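Adenylate cyclase (Hippeastrum hybrid cultivar, PDB 6YP4) acts chiefly as a triphosphatase of the CYTH family, although it is named a putative adenylyl cyclase. Local coordinates at residues A[10-15]-A[159-164]; A[16-21]-A[184-189]. All coordinates share one frame; numbering follows the deposited sequence.

Contact 1: A[10-15]-A[159-164]; sequences PSPSAH and TSYEIE. With GCP (phosphomethylphosphonic acid guanylate ester), chain B.
Y161 lays its ring against the first turn of helix 12-22, with H15 at one side and P12 at its outer end. The rings meet obliquely, centroids 5.0 Å apart and planes at 43°: Y161 CD1 comes to 3.4 Å from H15 CG, while Y161 CE1 stands over one face of the imidazole, near its rim. CG anti to the backbone N (chi1 176°) swings the imidazole of H15 over beside Y161 CD1.

The rest is van der Waals packing on P12 and the backbone before it: P12 CG lies 3.3 Å from Y161 OH, and S11 O sits above one face of the phenol ring, toward its rim. S11 is the N-cap, its OG accepting from A14 N (3.1 Å, 163°). With an alanine at Y161, a gap would probably open between strand and helix, leaving P12 without its partner and H15 with less to pack on.

Alternation along strand 158-166 puts E162 and E164 on the other face, both salt-bridged to K195, with E164 OE1 2.7 Å from O1G of the GTP analogue. The strand thus divides its chemistry: van der Waals contacts outside, charged groups toward the triphosphate site.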
ATOM      1  N   PRO A  10     -21.540 -11.221  -7.316  1.00 30.94           N
ATOM      2  CA  PRO A  10     -23.007 -11.173  -7.103  1.00 31.31           C
ATOM      3  C   PRO A  10     -23.491 -11.493  -5.694  1.00 32.75           C
ATOM      4  O   PRO A  10     -24.643 -11.164  -5.378  1.00 33.45           O
ATOM      5  CB  PRO A  10     -23.547 -12.232  -8.089  1.00 33.81           C
ATOM      6  CG  PRO A  10     -22.371 -13.139  -8.371  1.00 29.39           C
ATOM      7  CD  PRO A  10     -21.141 -12.261  -8.286  1.00 26.21           C
ATOM      8  N   SER A  11     -22.719 -12.156  -4.845  1.00 27.81           N
ATOM      9  CA  SER A  11     -23.349 -12.849  -3.732  1.00 27.44           C
ATOM     10  C   SER A  11     -22.330 -13.091  -2.642  1.00 31.20           C
ATOM     11  O   SER A  11     -21.118 -13.094  -2.908  1.00 30.62           O
ATOM     12  CB  SER A  11     -23.944 -14.190  -4.186  1.00 29.07           C
ATOM     13  OG  SER A  11     -22.874 -15.058  -4.539  1.00 26.03           O
ATOM     14  N   PRO A  12     -22.780 -13.337  -1.412  1.00 33.62           N
ATOM     15  CA  PRO A  12     -21.871 -13.814  -0.357  1.00 33.29           C
ATOM     16  C   PRO A  12     -21.107 -15.072  -0.729  1.00 31.49           C
ATOM     17  O   PRO A  12     -19.919 -15.186  -0.419  1.00 29.52           O
ATOM     18  CB  PRO A  12     -22.819 -14.078   0.821  1.00 28.57           C
ATOM     19  CG  PRO A  12     -23.952 -13.085   0.603  1.00 29.52           C
ATOM     20  CD  PRO A  12     -24.143 -13.085  -0.908  1.00 32.05           C
ATOM     21  N   SER A  13     -21.765 -16.033  -1.369  1.00 29.53           N
ATOM     22  CA  SER A  13     -21.093 -17.285  -1.691  1.00 28.35           C
ATOM     23  C   SER A  13     -19.962 -17.054  -2.679  1.00 33.96           C
ATOM     24  O   SER A  13     -18.878 -17.639  -2.535  1.00 30.34           O
ATOM     25  CB  SER A  13     -22.111 -18.318  -2.217  1.00 32.14           C
ATOM     26  OG  SER A  13     -22.684 -17.961  -3.470  1.00 27.95           O
ATOM     27  N   ALA A  14     -20.162 -16.169  -3.661  1.00 32.38           N
ATOM     28  CA  ALA A  14     -19.056 -15.888  -4.574  1.00 32.43           C
ATOM     29  C   ALA A  14     -17.904 -15.234  -3.831  1.00 36.09           C
ATOM     30  O   ALA A  14     -16.742 -15.580  -4.059  1.00 35.59           O
ATOM     31  CB  ALA A  14     -19.502 -15.011  -5.742  1.00 26.62           C
ATOM     32  N   HIS A  15     -18.211 -14.309  -2.913  1.00 34.28           N
ATOM     33  CA  HIS A  15     -17.168 -13.646  -2.130  1.00 32.77           C
ATOM     34  C   HIS A  15     -16.406 -14.647  -1.265  1.00 30.72           C
ATOM     35  O   HIS A  15     -15.170 -14.590  -1.168  1.00 31.30           O
ATOM     36  CB  HIS A  15     -17.796 -12.547  -1.263  1.00 34.44           C
ATOM     37  CG  HIS A  15     -16.831 -11.867  -0.337  1.00 34.28           C
ATOM     38  ND1 HIS A  15     -16.567 -12.327   0.936  1.00 30.00           N
ATOM     39  CD2 HIS A  15     -16.074 -10.754  -0.499  1.00 37.73           C
ATOM     40  CE1 HIS A  15     -15.679 -11.533   1.515  1.00 31.10           C
ATOM     41  NE2 HIS A  15     -15.369 -10.568   0.667  1.00 30.86           N
ATOM     42  N   THR A 159     -25.550  -4.661   0.932  1.00 29.95           N
ATOM     43  CA  THR A 159     -24.142  -5.053   0.889  1.00 28.92           C
ATOM     44  C   THR A 159     -23.743  -5.351  -0.549  1.00 35.91           C
ATOM     45  O   THR A 159     -24.526  -5.934  -1.314  1.00 42.11           O
ATOM     46  CB  THR A 159     -23.896  -6.291   1.756  1.00 40.29           C
ATOM     47  OG1 THR A 159     -24.445  -6.067   3.054  1.00 41.00           O
ATOM     48  CG2 THR A 159     -22.408  -6.583   1.890  1.00 45.55           C
ATOM     49  N   SER A 160     -22.542  -4.918  -0.936  1.00 29.35           N
ATOM     50  CA  SER A 160     -21.989  -5.269  -2.235  1.00 30.21           C
ATOM     51  C   SER A 160     -20.580  -5.817  -2.043  1.00 29.12           C
ATOM     52  O   SER A 160     -19.940  -5.577  -1.017  1.00 29.51           O
ATOM     53  CB  SER A 160     -21.963  -4.069  -3.187  1.00 38.85           C
ATOM     54  OG  SER A 160     -20.930  -3.163  -2.854  1.00 45.80           O
ATOM     55  N   TYR A 161     -20.113  -6.567  -3.039  1.00 29.84           N
ATOM     56  CA  TYR A 161     -18.792  -7.190  -3.009  1.00 30.74           C
ATOM     57  C   TYR A 161     -18.073  -6.850  -4.307  1.00 32.80           C
ATOM     58  O   TYR A 161     -18.668  -6.946  -5.389  1.00 33.16           O
ATOM     59  CB  TYR A 161     -18.898  -8.714  -2.846  1.00 33.84           C
ATOM     60  CG  TYR A 161     -19.786  -9.170  -1.707  1.00 41.13           C
ATOM     61  CD1 TYR A 161     -19.244  -9.482  -0.460  1.00 42.32           C
ATOM     62  CD2 TYR A 161     -21.165  -9.317  -1.880  1.00 43.72           C
ATOM     63  CE1 TYR A 161     -20.044  -9.903   0.580  1.00 40.20           C
ATOM     64  CE2 TYR A 161     -21.971  -9.734  -0.844  1.00 41.82           C
ATOM     65  CZ  TYR A 161     -21.404 -10.030   0.382  1.00 41.13           C
ATOM     66  OH  TYR A 161     -22.207 -10.444   1.422  1.00 57.07           O
ATOM     67  N   GLU A 162     -16.807  -6.433  -4.211  1.00 28.98           N
ATOM     68  CA  GLU A 162     -16.049  -6.142  -5.413  1.00 29.73           C
ATOM     69  C   GLU A 162     -14.645  -6.690  -5.258  1.00 29.79           C
ATOM     70  O   GLU A 162     -14.160  -6.919  -4.142  1.00 32.34           O
ATOM     71  CB  GLU A 162     -15.937  -4.646  -5.731  1.00 44.63           C
ATOM     72  CG  GLU A 162     -17.225  -3.866  -5.715  1.00 53.34           C
ATOM     73  CD  GLU A 162     -16.980  -2.372  -5.650  1.00 65.36           C
ATOM     74  OE1 GLU A 162     -16.267  -1.855  -6.531  1.00 78.40           O
ATOM     75  OE2 GLU A 162     -17.474  -1.735  -4.702  1.00 59.76           O
ATOM     76  N   ILE A 163     -13.985  -6.871  -6.391  1.00 32.52           N
ATOM     77  CA  ILE A 163     -12.537  -7.051  -6.409  1.00 35.10           C
ATOM     78  C   ILE A 163     -11.937  -6.037  -7.376  1.00 39.41           C
ATOM     79  O   ILE A 163     -12.506  -5.772  -8.443  1.00 40.46           O
ATOM     80  CB  ILE A 163     -12.136  -8.497  -6.765  1.00 37.80           C
ATOM     81  CG1 ILE A 163     -10.606  -8.646  -6.610  1.00 40.38           C
ATOM     82  CG2 ILE A 163     -12.602  -8.870  -8.160  1.00 41.91           C
ATOM     83  CD1 ILE A 163     -10.157 -10.002  -6.140  1.00 38.23           C
ATOM     84  N   GLU A 164     -10.800  -5.445  -6.988  1.00 32.78           N
ATOM     85  CA  GLU A 164     -10.209  -4.343  -7.735  1.00 30.59           C
ATOM     86  C   GLU A 164      -8.697  -4.489  -7.765  1.00 29.23           C
ATOM     87  O   GLU A 164      -8.111  -5.115  -6.883  1.00 28.24           O
ATOM     88  CB  GLU A 164     -10.581  -2.989  -7.131  1.00 33.29           C
ATOM     89  CG  GLU A 164     -12.087  -2.837  -6.969  1.00 49.20           C
ATOM     90  CD  GLU A 164     -12.472  -1.605  -6.202  1.00 57.92           C
ATOM     91  OE1 GLU A 164     -11.560  -0.868  -5.758  1.00 59.61           O
ATOM     92  OE2 GLU A 164     -13.689  -1.384  -6.035  1.00 69.42           O
TER
HETATM   93  PG  GCP B 301     -12.629   2.252  -4.590  1.00 63.84           P
HETATM   94  O1G GCP B 301     -13.128   1.314  -5.648  1.00 64.16           O
HETATM   95  O2G GCP B 301     -13.114   1.818  -3.225  1.00 55.15           O
HETATM   96  O3G GCP B 301     -13.106   3.652  -4.891  1.00 72.85           O
HETATM   97  C3B GCP B 301     -10.803   2.205  -4.612  1.00 51.60           C
HETATM   98  PB  GCP B 301     -10.171   3.422  -3.365  1.00 51.64           P
HETATM   99  O1B GCP B 301     -10.973   4.691  -3.347  1.00 43.23           O
HETATM  100  O2B GCP B 301     -10.084   2.791  -1.997  1.00 47.02           O
HETATM  101  O3A GCP B 301      -8.649   3.789  -3.867  1.00 66.06           O
HETATM  102  PA  GCP B 301      -7.635   4.585  -2.848  1.00 85.82           P
HETATM  103  O1A GCP B 301      -6.921   5.636  -3.679  1.00 95.47           O
HETATM  104  O2A GCP B 301      -8.483   5.254  -1.786  1.00 94.49           O
HETATM  105  O5' GCP B 301      -6.573   3.494  -2.118  1.00 69.06           O
HETATM  106  C5' GCP B 301      -6.500   2.169  -2.627  1.00 64.51           C
HETATM  107  C4' GCP B 301      -5.889   2.143  -4.093  1.00 68.33           C
HETATM  108  O4' GCP B 301      -4.617   3.028  -4.267  1.00 61.93           O
HETATM  109  C3' GCP B 301      -5.507   0.954  -4.362  1.00 71.52           C
HETATM  110  O3' GCP B 301      -5.891   0.605  -5.716  1.00 75.75           O
HETATM  111  C2' GCP B 301      -3.850   0.890  -4.113  1.00 72.32           C
HETATM  112  O2' GCP B 301      -3.155   0.077  -5.131  1.00 62.66           O
HETATM  113  C1' GCP B 301      -3.390   2.080  -4.050  1.00 65.36           C
HETATM  114  N9  GCP B 301      -2.763   2.315  -2.689  1.00 72.08           N
HETATM  115  C8  GCP B 301      -3.464   2.899  -1.709  1.00 72.62           C
HETATM  116  N7  GCP B 301      -2.688   2.991  -0.614  1.00 63.69           N
HETATM  117  C5  GCP B 301      -1.495   2.457  -0.918  1.00 67.05           C
HETATM  118  C6  GCP B 301      -0.329   2.291  -0.173  1.00 64.40           C
HETATM  119  O6  GCP B 301      -0.287   2.660   0.954  1.00 70.34           O
HETATM  120  N1  GCP B 301       0.740   1.718  -0.725  1.00 61.34           N
HETATM  121  C2  GCP B 301       0.691   1.296  -2.018  1.00 58.69           C
HETATM  122  N2  GCP B 301       1.921   0.684  -2.515  1.00 60.80           N
HETATM  123  N3  GCP B 301      -0.447   1.456  -2.746  1.00 69.48           N
HETATM  124  C4  GCP B 301      -1.539   2.038  -2.195  1.00 71.59           C

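Contact 2: A[16-21]-A[184-189]; sequences QLLSDA and KGIPYE
I186 buries more surface than any other residue here, driving its side chain into the flank of helix 12-22 at L17 and L18. Its CD1 reaches past the side chains to the helix backbone, 3.5 Å from L18 N and 3.8 Å from L17 C, and also touches L17 CB. The shorter branch works alongside: I186 CG2 packs 4.0 Å from L18 CB. With CG1 anti to its carbonyl carbon (chi1 -45°), the isoleucine sends both branches to the helix.

L18 contributes its CB to this pair, while its side chain continues inward to F180 and L181 of helix 170-183 and to L150 of strand 147-155. I186 also rests on L181, so the leucine and isoleucine share a floor on that second helix. The loop holding I186 starts where helix 170-183 ends in a Schellman motif: G185 takes a positive phi (74°), turning the chain out of the helix and on toward strand 189-190, which pairs with strand 2-9. Beyond the turn, Y188 lies back on L181, and its OH is hydrogen-bonded to E178 and K182 of the same helix.

A21, one turn beyond L18, meets the loop at K184. There the contact is looser and purely aliphatic, A21 CB lying 4.3 Å from K184 CG, on the exposed side of the interface.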
ATOM      1  N   GLN A  16     -17.133 -15.557  -0.618  1.00 25.69           N
ATOM      2  CA  GLN A  16     -16.510 -16.623   0.160  1.00 30.21           C
ATOM      3  C   GLN A  16     -15.540 -17.439  -0.687  1.00 33.52           C
ATOM      4  O   GLN A  16     -14.373 -17.614  -0.317  1.00 31.50           O
ATOM      5  CB  GLN A  16     -17.595 -17.527   0.751  1.00 33.98           C
ATOM      6  CG  GLN A  16     -17.078 -18.797   1.423  1.00 29.33           C
ATOM      7  CD  GLN A  16     -16.383 -18.515   2.750  1.00 29.02           C
ATOM      8  OE1 GLN A  16     -16.882 -17.752   3.584  1.00 32.88           O
ATOM      9  NE2 GLN A  16     -15.231 -19.135   2.952  1.00 32.30           N
ATOM     10  N   LEU A  17     -16.004 -17.964  -1.827  1.00 28.50           N
ATOM     11  CA  LEU A  17     -15.149 -18.865  -2.598  1.00 29.19           C
ATOM     12  C   LEU A  17     -13.954 -18.122  -3.211  1.00 34.12           C
ATOM     13  O   LEU A  17     -12.845 -18.664  -3.265  1.00 33.29           O
ATOM     14  CB  LEU A  17     -15.968 -19.595  -3.659  1.00 29.25           C
ATOM     15  CG  LEU A  17     -16.966 -20.633  -3.133  1.00 35.49           C
ATOM     16  CD1 LEU A  17     -17.818 -21.217  -4.248  1.00 26.14           C
ATOM     17  CD2 LEU A  17     -16.283 -21.740  -2.376  1.00 38.49           C
ATOM     18  N   LEU A  18     -14.127 -16.863  -3.635  1.00 29.61           N
ATOM     19  CA  LEU A  18     -12.953 -16.111  -4.100  1.00 30.38           C
ATOM     20  C   LEU A  18     -11.975 -15.840  -2.959  1.00 30.33           C
ATOM     21  O   LEU A  18     -10.746 -15.911  -3.148  1.00 29.19           O
ATOM     22  CB  LEU A  18     -13.386 -14.802  -4.754  1.00 30.71           C
ATOM     23  CG  LEU A  18     -12.278 -13.904  -5.311  1.00 28.13           C
ATOM     24  CD1 LEU A  18     -11.353 -14.661  -6.211  1.00 26.67           C
ATOM     25  CD2 LEU A  18     -12.884 -12.739  -6.057  1.00 25.42           C
ATOM     26  N   SER A  19     -12.506 -15.522  -1.773  1.00 27.47           N
ATOM     27  CA  SER A  19     -11.666 -15.294  -0.605  1.00 28.03           C
ATOM     28  C   SER A  19     -10.789 -16.511  -0.320  1.00 30.41           C
ATOM     29  O   SER A  19      -9.578 -16.380  -0.080  1.00 27.41           O
ATOM     30  CB  SER A  19     -12.557 -14.938   0.590  1.00 29.99           C
ATOM     31  OG  SER A  19     -11.813 -14.765   1.787  1.00 39.56           O
ATOM     32  N   ASP A  20     -11.387 -17.711  -0.382  1.00 28.47           N
ATOM     33  CA  ASP A  20     -10.645 -18.958  -0.201  1.00 31.13           C
ATOM     34  C   ASP A  20      -9.625 -19.159  -1.306  1.00 40.03           C
ATOM     35  O   ASP A  20      -8.511 -19.628  -1.046  1.00 32.46           O
ATOM     36  CB  ASP A  20     -11.599 -20.160  -0.179  1.00 37.12           C
ATOM     37  CG  ASP A  20     -12.522 -20.151   1.010  1.00 41.53           C
ATOM     38  OD1 ASP A  20     -12.135 -19.583   2.057  1.00 31.29           O
ATOM     39  OD2 ASP A  20     -13.636 -20.716   0.899  1.00 34.75           O
ATOM     40  N   ALA A  21      -9.999 -18.844  -2.555  1.00 32.47           N
ATOM     41  CA  ALA A  21      -9.074 -19.033  -3.673  1.00 35.48           C
ATOM     42  C   ALA A  21      -7.836 -18.154  -3.555  1.00 29.81           C
ATOM     43  O   ALA A  21      -6.757 -18.553  -4.006  1.00 34.30           O
ATOM     44  CB  ALA A  21      -9.778 -18.764  -5.004  1.00 32.73           C
ATOM     45  N   LYS A 184     -11.409 -20.369 -11.626  1.00 40.59           N
ATOM     46  CA  LYS A 184     -11.879 -20.708 -10.288  1.00 38.97           C
ATOM     47  C   LYS A 184     -13.406 -20.768 -10.163  1.00 52.59           C
ATOM     48  O   LYS A 184     -13.909 -21.089  -9.080  1.00 55.22           O
ATOM     49  CB  LYS A 184     -11.324 -19.720  -9.263  1.00 42.80           C
ATOM     50  CG  LYS A 184      -9.790 -19.712  -9.168  1.00 49.64           C
ATOM     51  CD  LYS A 184      -9.229 -21.045  -8.662  1.00 47.55           C
ATOM     52  CE  LYS A 184      -7.701 -20.966  -8.531  1.00 51.92           C
ATOM     53  NZ  LYS A 184      -7.028 -22.289  -8.656  1.00 44.84           N
ATOM     54  N   GLY A 185     -14.157 -20.475 -11.222  1.00 45.75           N
ATOM     55  CA  GLY A 185     -15.612 -20.589 -11.144  1.00 40.00           C
ATOM     56  C   GLY A 185     -16.329 -19.514 -10.358  1.00 43.09           C
ATOM     57  O   GLY A 185     -17.364 -19.794  -9.731  1.00 49.28           O
ATOM     58  N   ILE A 186     -15.840 -18.282 -10.417  1.00 39.39           N
ATOM     59  CA  ILE A 186     -16.356 -17.163  -9.638  1.00 38.99           C
ATOM     60  C   ILE A 186     -17.153 -16.260 -10.593  1.00 38.41           C
ATOM     61  O   ILE A 186     -16.565 -15.612 -11.469  1.00 38.82           O
ATOM     62  CB  ILE A 186     -15.244 -16.385  -8.922  1.00 35.39           C
ATOM     63  CG1 ILE A 186     -14.274 -17.350  -8.264  1.00 39.13           C
ATOM     64  CG2 ILE A 186     -15.842 -15.419  -7.891  1.00 36.36           C
ATOM     65  CD1 ILE A 186     -14.826 -17.891  -6.943  1.00 33.73           C
ATOM     66  N   PRO A 187     -18.476 -16.213 -10.461  1.00 39.17           N
ATOM     67  CA  PRO A 187     -19.263 -15.269 -11.264  1.00 41.89           C
ATOM     68  C   PRO A 187     -18.847 -13.837 -10.976  1.00 49.53           C
ATOM     69  O   PRO A 187     -18.516 -13.479  -9.848  1.00 42.79           O
ATOM     70  CB  PRO A 187     -20.696 -15.506 -10.792  1.00 41.01           C
ATOM     71  CG  PRO A 187     -20.576 -16.213  -9.478  1.00 44.46           C
ATOM     72  CD  PRO A 187     -19.283 -16.950  -9.475  1.00 38.91           C
ATOM     73  N   TYR A 188     -18.922 -12.999 -11.998  1.00 40.28           N
ATOM     74  CA  TYR A 188     -18.547 -11.607 -11.828  1.00 43.39           C
ATOM     75  C   TYR A 188     -19.153 -10.809 -12.972  1.00 45.46           C
ATOM     76  O   TYR A 188     -19.526 -11.364 -14.009  1.00 45.33           O
ATOM     77  CB  TYR A 188     -17.018 -11.449 -11.792  1.00 38.27           C
ATOM     78  CG  TYR A 188     -16.374 -11.679 -13.138  1.00 41.80           C
ATOM     79  CD1 TYR A 188     -16.015 -12.958 -13.546  1.00 42.11           C
ATOM     80  CD2 TYR A 188     -16.109 -10.617 -13.996  1.00 42.83           C
ATOM     81  CE1 TYR A 188     -15.434 -13.178 -14.793  1.00 43.01           C
ATOM     82  CE2 TYR A 188     -15.523 -10.827 -15.237  1.00 46.46           C
ATOM     83  CZ  TYR A 188     -15.196 -12.109 -15.628  1.00 44.38           C
ATOM     84  OH  TYR A 188     -14.609 -12.308 -16.854  1.00 53.76           O
ATOM     85  N   GLU A 189     -19.261  -9.498 -12.762  1.00 40.71           N
ATOM     86  CA  GLU A 189     -19.500  -8.556 -13.845  1.00 48.50           C
ATOM     87  C   GLU A 189     -18.615  -7.339 -13.633  1.00 46.83           C
ATOM     88  O   GLU A 189     -18.064  -7.128 -12.549  1.00 43.54           O
ATOM     89  CB  GLU A 189     -20.969  -8.115 -13.934  1.00 46.78           C
ATOM     90  CG  GLU A 189     -21.973  -9.244 -14.099  1.00 59.90           C
ATOM     91  CD  GLU A 189     -21.877  -9.968 -15.444  1.00 73.63           C
ATOM     92  OE1 GLU A 189     -21.366  -9.373 -16.419  1.00 83.83           O
ATOM     93  OE2 GLU A 189     -22.312 -11.141 -15.524  1.00 71.90           O
TER

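Overall arrangement
Helix 12-22 carries both contacts: its first turn meets strand 158-166 in contact 1, and the part that follows meets the loop 184-189 in contact 2. Their centres are about 8 Å apart, on the same side of the chain's centre, and the segments alternate in order along the chain. They also touch directly, P10 and A14 packing on P187, and I163 CD1 reaching L18 CD2 at 3.9 Å. The helix is thereby set between the antiparallel sheet and the end of helix 170-183, joining the N-terminal part of the CYTH domain to its C-terminal part, outside the sheet whose inner charged residues hold the nucleotide analogue.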